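Local coordinates for spore coat polysaccharide biosynthesis protein SpsE (Bacillus subtilis, PDB 1VLI) that probably acts as an N-acylneuraminate-9-phosphate synthase of the NeuB family in the making of spore coat polysaccharide, at residues I145-A155 against D172-E183. Numbering follows the deposited sequence.
Sequences INHLPLLKYVA and DVHEAWRTIRAE
Thr-179 meets Leu-148 and Leu-151 through CG2: its chi1 of -63° sets OG1 beside the backbone N and CG2 anti to it. Thr-179 CG2 lies 3.9 Å from Leu-148 O and also touches Leu-151 CB. Thr-179 OG1 donates to Glu-175 O at 2.5 Å, and Thr-179 N reaches the same oxygen from the other face of the carbonyl plane. The side chain of Leu-148 crosses Thr-179 at about a right angle. Leu-148 CD1 rests on the carboxylate of Glu-175, 3.6 Å from Glu-175 OE2, which forms a salt bridge with Arg-350. An alanine in place of Thr-179 would probably open a gap beside Leu-148 and Leu-151 and cost Glu-175 O its hydroxyl donor, with the backbone N-H still bonded to it. Helix 148-155 and helix 170-181 are neighbours in the outer layer of the TIM barrel. Strand 161-164 lies between them in the chain, and the axes of segments 148-155 and 172-181 come within 8.6 Å, at 35°. On the barrel side, Leu-151 CD1 packs 3.7 Å from Ala-176 CB, and Ile-180 reaches Met-161 and Phe-163. Ala-155 CB touches Ile-180 CG2. At one end, a water donates to both Ile-145 O and Asp-172 O. At the other, Lys-152 lays CG and CE against Glu-183 OE2, each at 3.3 Å. Glu-183 OE1 forms a salt bridge with Arg-156, and Lys-152 NZ one with Glu-353.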
loop_
_atom_site.group_PDB
_atom_site.type_symbol
_atom_site.label_atom_id
_atom_site.label_comp_id
_atom_site.label_asym_id
_atom_site.label_seq_id
_atom_site.Cartn_x
_atom_site.Cartn_y
_atom_site.Cartn_z
ATOM N N ILE A 145 -5.399 5.462 -0.465
ATOM C CA ILE A 145 -4.693 6.737 -0.594
ATOM C C ILE A 145 -5.514 7.926 -0.078
ATOM O O ILE A 145 -4.956 8.958 0.295
ATOM C CB ILE A 145 -4.218 6.993 -2.033
ATOM C CG1 ILE A 145 -3.174 8.090 -2.036
ATOM C CG2 ILE A 145 -5.413 7.332 -3.019
ATOM C CD1 ILE A 145 -2.412 8.159 -3.370
ATOM N N ASN A 146 -6.831 7.772 -0.024
ATOM C CA ASN A 146 -7.715 8.870 0.373
ATOM C C ASN A 146 -8.408 8.572 1.687
ATOM O O ASN A 146 -9.360 9.253 2.048
ATOM C CB ASN A 146 -8.744 9.186 -0.743
ATOM C CG ASN A 146 -9.814 8.110 -0.873
ATOM O OD1 ASN A 146 -9.603 6.961 -0.452
ATOM N ND2 ASN A 146 -10.975 8.466 -1.460
ATOM N N HIS A 147 -7.921 7.569 2.417
ATOM C CA HIS A 147 -8.468 7.275 3.721
ATOM C C HIS A 147 -7.757 8.177 4.695
ATOM O O HIS A 147 -6.876 7.742 5.483
ATOM C CB HIS A 147 -8.244 5.813 4.095
ATOM C CG HIS A 147 -9.044 5.363 5.268
ATOM N ND1 HIS A 147 -9.539 6.235 6.219
ATOM C CD2 HIS A 147 -9.449 4.127 5.642
ATOM C CE1 HIS A 147 -10.211 5.553 7.128
ATOM N NE2 HIS A 147 -10.163 4.271 6.808
ATOM N N LEU A 148 -8.161 9.436 4.654
ATOM C CA LEU A 148 -7.486 10.495 5.384
ATOM C C LEU A 148 -7.534 10.304 6.903
ATOM O O LEU A 148 -6.520 10.518 7.563
ATOM C CB LEU A 148 -7.993 11.880 4.947
ATOM C CG LEU A 148 -7.909 12.256 3.445
ATOM C CD1 LEU A 148 -8.098 13.746 3.349
ATOM C CD2 LEU A 148 -6.579 11.853 2.722
ATOM N N PRO A 149 -8.664 9.896 7.479
ATOM C CA PRO A 149 -8.675 9.581 8.921
ATOM C C PRO A 149 -7.670 8.467 9.269
ATOM O O PRO A 149 -6.958 8.574 10.274
ATOM C CB PRO A 149 -10.129 9.182 9.184
ATOM C CG PRO A 149 -10.921 9.904 8.051
ATOM C CD PRO A 149 -10.004 9.719 6.880
ATOM N N LEU A 150 -7.564 7.448 8.415
ATOM C CA LEU A 150 -6.539 6.431 8.593
ATOM C C LEU A 150 -5.130 6.996 8.466
ATOM O O LEU A 150 -4.261 6.660 9.277
ATOM C CB LEU A 150 -6.723 5.257 7.631
ATOM C CG LEU A 150 -5.598 4.205 7.656
ATOM C CD1 LEU A 150 -5.510 3.427 9.048
ATOM C CD2 LEU A 150 -5.699 3.253 6.491
ATOM N N LEU A 151 -4.880 7.849 7.473
ATOM C CA LEU A 151 -3.527 8.375 7.299
ATOM C C LEU A 151 -3.112 9.194 8.516
ATOM O O LEU A 151 -1.968 9.171 8.908
ATOM C CB LEU A 151 -3.390 9.204 5.999
ATOM C CG LEU A 151 -3.652 8.462 4.687
ATOM C CD1 LEU A 151 -3.647 9.441 3.509
ATOM C CD2 LEU A 151 -2.665 7.291 4.430
ATOM N N LYS A 152 -4.057 9.934 9.090
ATOM C CA LYS A 152 -3.840 10.783 10.254
ATOM C C LYS A 152 -3.559 9.905 11.473
ATOM O O LYS A 152 -2.692 10.196 12.289
ATOM C CB LYS A 152 -5.112 11.596 10.469
ATOM C CG LYS A 152 -4.987 12.853 11.299
ATOM C CD LYS A 152 -6.383 13.422 11.620
ATOM C CE LYS A 152 -6.332 14.850 12.206
ATOM N NZ LYS A 152 -7.268 15.822 11.522
ATOM N N TYR A 153 -4.308 8.822 11.587
ATOM C CA TYR A 153 -4.257 7.963 12.755
ATOM C C TYR A 153 -2.909 7.274 12.836
ATOM O O TYR A 153 -2.277 7.260 13.885
ATOM C CB TYR A 153 -5.347 6.919 12.637
ATOM C CG TYR A 153 -5.521 6.040 13.830
ATOM C CD1 TYR A 153 -4.779 4.868 13.968
ATOM C CD2 TYR A 153 -6.453 6.343 14.799
ATOM C CE1 TYR A 153 -4.949 4.034 15.036
ATOM C CE2 TYR A 153 -6.634 5.513 15.884
ATOM C CZ TYR A 153 -5.879 4.353 16.002
ATOM O OH TYR A 153 -6.074 3.509 17.084
ATOM N N VAL A 154 -2.462 6.731 11.712
ATOM C CA VAL A 154 -1.181 6.074 11.661
ATOM C C VAL A 154 -0.015 7.084 11.724
ATOM O O VAL A 154 0.989 6.836 12.394
ATOM C CB VAL A 154 -1.075 5.196 10.416
ATOM C CG1 VAL A 154 0.240 4.478 10.420
ATOM C CG2 VAL A 154 -2.201 4.186 10.388
ATOM N N ALA A 155 -0.138 8.218 11.029
ATOM C CA ALA A 155 0.921 9.234 11.090
ATOM C C ALA A 155 1.324 9.552 12.550
ATOM O O ALA A 155 2.489 9.800 12.830
ATOM C CB ALA A 155 0.507 10.483 10.370
ATOM N N ASP A 172 -4.264 13.749 -5.363
ATOM C CA ASP A 172 -4.439 12.681 -4.340
ATOM C C ASP A 172 -3.127 12.406 -3.611
ATOM O O ASP A 172 -3.097 12.163 -2.374
ATOM C CB ASP A 172 -4.916 11.369 -4.982
ATOM C CG ASP A 172 -6.055 11.576 -5.987
ATOM O OD1 ASP A 172 -7.055 12.210 -5.619
ATOM O OD2 ASP A 172 -6.033 11.134 -7.158
ATOM N N VAL A 173 -2.039 12.439 -4.382
ATOM C CA VAL A 173 -0.727 12.156 -3.832
ATOM C C VAL A 173 -0.395 13.284 -2.846
ATOM O O VAL A 173 0.011 13.046 -1.684
ATOM C CB VAL A 173 0.289 11.991 -4.942
ATOM C CG1 VAL A 173 1.652 11.829 -4.414
ATOM C CG2 VAL A 173 -0.032 10.775 -5.752
ATOM N N HIS A 174 -0.690 14.504 -3.277
ATOM C CA HIS A 174 -0.450 15.680 -2.465
ATOM C C HIS A 174 -1.242 15.718 -1.168
ATOM O O HIS A 174 -0.694 16.080 -0.124
ATOM C CB HIS A 174 -0.743 16.922 -3.278
ATOM C CG HIS A 174 -0.501 18.193 -2.536
ATOM N ND1 HIS A 174 0.764 18.660 -2.261
ATOM C CD2 HIS A 174 -1.359 19.115 -2.048
ATOM C CE1 HIS A 174 0.675 19.808 -1.615
ATOM N NE2 HIS A 174 -0.601 20.111 -1.482
ATOM N N GLU A 175 -2.517 15.332 -1.241
ATOM C CA GLU A 175 -3.424 15.410 -0.120
ATOM C C GLU A 175 -3.054 14.363 0.919
ATOM O O GLU A 175 -3.147 14.609 2.123
ATOM C CB GLU A 175 -4.878 15.232 -0.572
ATOM C CG GLU A 175 -5.901 15.497 0.519
ATOM C CD GLU A 175 -7.326 15.617 0.000
ATOM O OE1 GLU A 175 -7.565 15.179 -1.138
ATOM O OE2 GLU A 175 -8.208 16.153 0.723
ATOM N N ALA A 176 -2.654 13.194 0.441
ATOM C CA ALA A 176 -2.196 12.109 1.307
ATOM C C ALA A 176 -0.913 12.529 2.014
ATOM O O ALA A 176 -0.741 12.286 3.233
ATOM C CB ALA A 176 -1.976 10.857 0.502
ATOM N N TRP A 177 -0.031 13.176 1.248
ATOM C CA TRP A 177 1.248 13.659 1.749
ATOM C C TRP A 177 1.078 14.708 2.852
ATOM O O TRP A 177 1.604 14.531 3.979
ATOM C CB TRP A 177 2.082 14.205 0.606
ATOM C CG TRP A 177 3.441 14.750 1.014
ATOM C CD1 TRP A 177 4.606 14.033 1.255
ATOM C CD2 TRP A 177 3.775 16.118 1.215
ATOM N NE1 TRP A 177 5.627 14.884 1.607
ATOM C CE2 TRP A 177 5.149 16.172 1.576
ATOM C CE3 TRP A 177 3.056 17.320 1.111
ATOM C CZ2 TRP A 177 5.799 17.369 1.849
ATOM C CZ3 TRP A 177 3.693 18.504 1.389
ATOM C CH2 TRP A 177 5.057 18.531 1.747
ATOM N N ARG A 178 0.335 15.771 2.526
ATOM C CA ARG A 178 -0.003 16.840 3.463
ATOM C C ARG A 178 -0.627 16.363 4.751
ATOM O O ARG A 178 -0.384 16.942 5.799
ATOM C CB ARG A 178 -0.992 17.822 2.833
ATOM C CG ARG A 178 -0.311 18.898 2.030
ATOM C CD ARG A 178 -1.206 20.089 1.716
ATOM N NE ARG A 178 -1.108 21.125 2.742
ATOM C CZ ARG A 178 -1.592 22.355 2.620
ATOM N NH1 ARG A 178 -2.215 22.728 1.506
ATOM N NH2 ARG A 178 -1.449 23.224 3.613
ATOM N N THR A 179 -1.486 15.358 4.645
ATOM C CA THR A 179 -2.220 14.827 5.779
ATOM C C THR A 179 -1.276 14.154 6.793
ATOM O O THR A 179 -1.492 14.234 8.007
ATOM C CB THR A 179 -3.256 13.796 5.261
ATOM O OG1 THR A 179 -4.208 14.444 4.411
ATOM C CG2 THR A 179 -4.091 13.264 6.372
ATOM N N ILE A 180 -0.250 13.470 6.291
ATOM C CA ILE A 180 0.727 12.802 7.155
ATOM C C ILE A 180 1.659 13.851 7.739
ATOM O O ILE A 180 1.993 13.806 8.931
ATOM C CB ILE A 180 1.523 11.739 6.370
ATOM C CG1 ILE A 180 0.562 10.672 5.846
ATOM C CG2 ILE A 180 2.659 11.127 7.240
ATOM C CD1 ILE A 180 1.146 9.884 4.687
ATOM N N ARG A 181 2.074 14.798 6.902
ATOM C CA ARG A 181 2.962 15.830 7.354
ATOM C C ARG A 181 2.345 16.668 8.439
ATOM O O ARG A 181 3.023 16.978 9.416
ATOM C CB ARG A 181 3.418 16.701 6.211
ATOM C CG ARG A 181 4.614 16.148 5.558
ATOM C CD ARG A 181 5.294 17.122 4.690
ATOM N NE ARG A 181 6.239 17.980 5.399
ATOM C CZ ARG A 181 7.505 17.665 5.649
ATOM N NH1 ARG A 181 8.005 16.489 5.276
ATOM N NH2 ARG A 181 8.274 18.533 6.287
ATOM N N ALA A 182 1.061 17.001 8.296
ATOM C CA ALA A 182 0.371 17.858 9.264
ATOM C C ALA A 182 0.396 17.296 10.690
ATOM O O ALA A 182 0.201 18.049 11.647
ATOM C CB ALA A 182 -1.073 18.118 8.828
ATOM N N GLU A 183 0.598 15.984 10.836
ATOM C CA GLU A 183 0.630 15.352 12.169
ATOM C C GLU A 183 2.024 15.306 12.775
ATOM O O GLU A 183 2.226 14.693 13.817
ATOM C CB GLU A 183 0.044 13.939 12.132
ATOM C CG GLU A 183 -1.418 13.861 11.723
ATOM C CD GLU A 183 -2.323 14.790 12.518
ATOM O OE1 GLU A 183 -2.240 14.782 13.768
ATOM O OE2 GLU A 183 -3.132 15.524 11.892
HETATM O O HOH W 1 -5.441 11.334 -1.075
#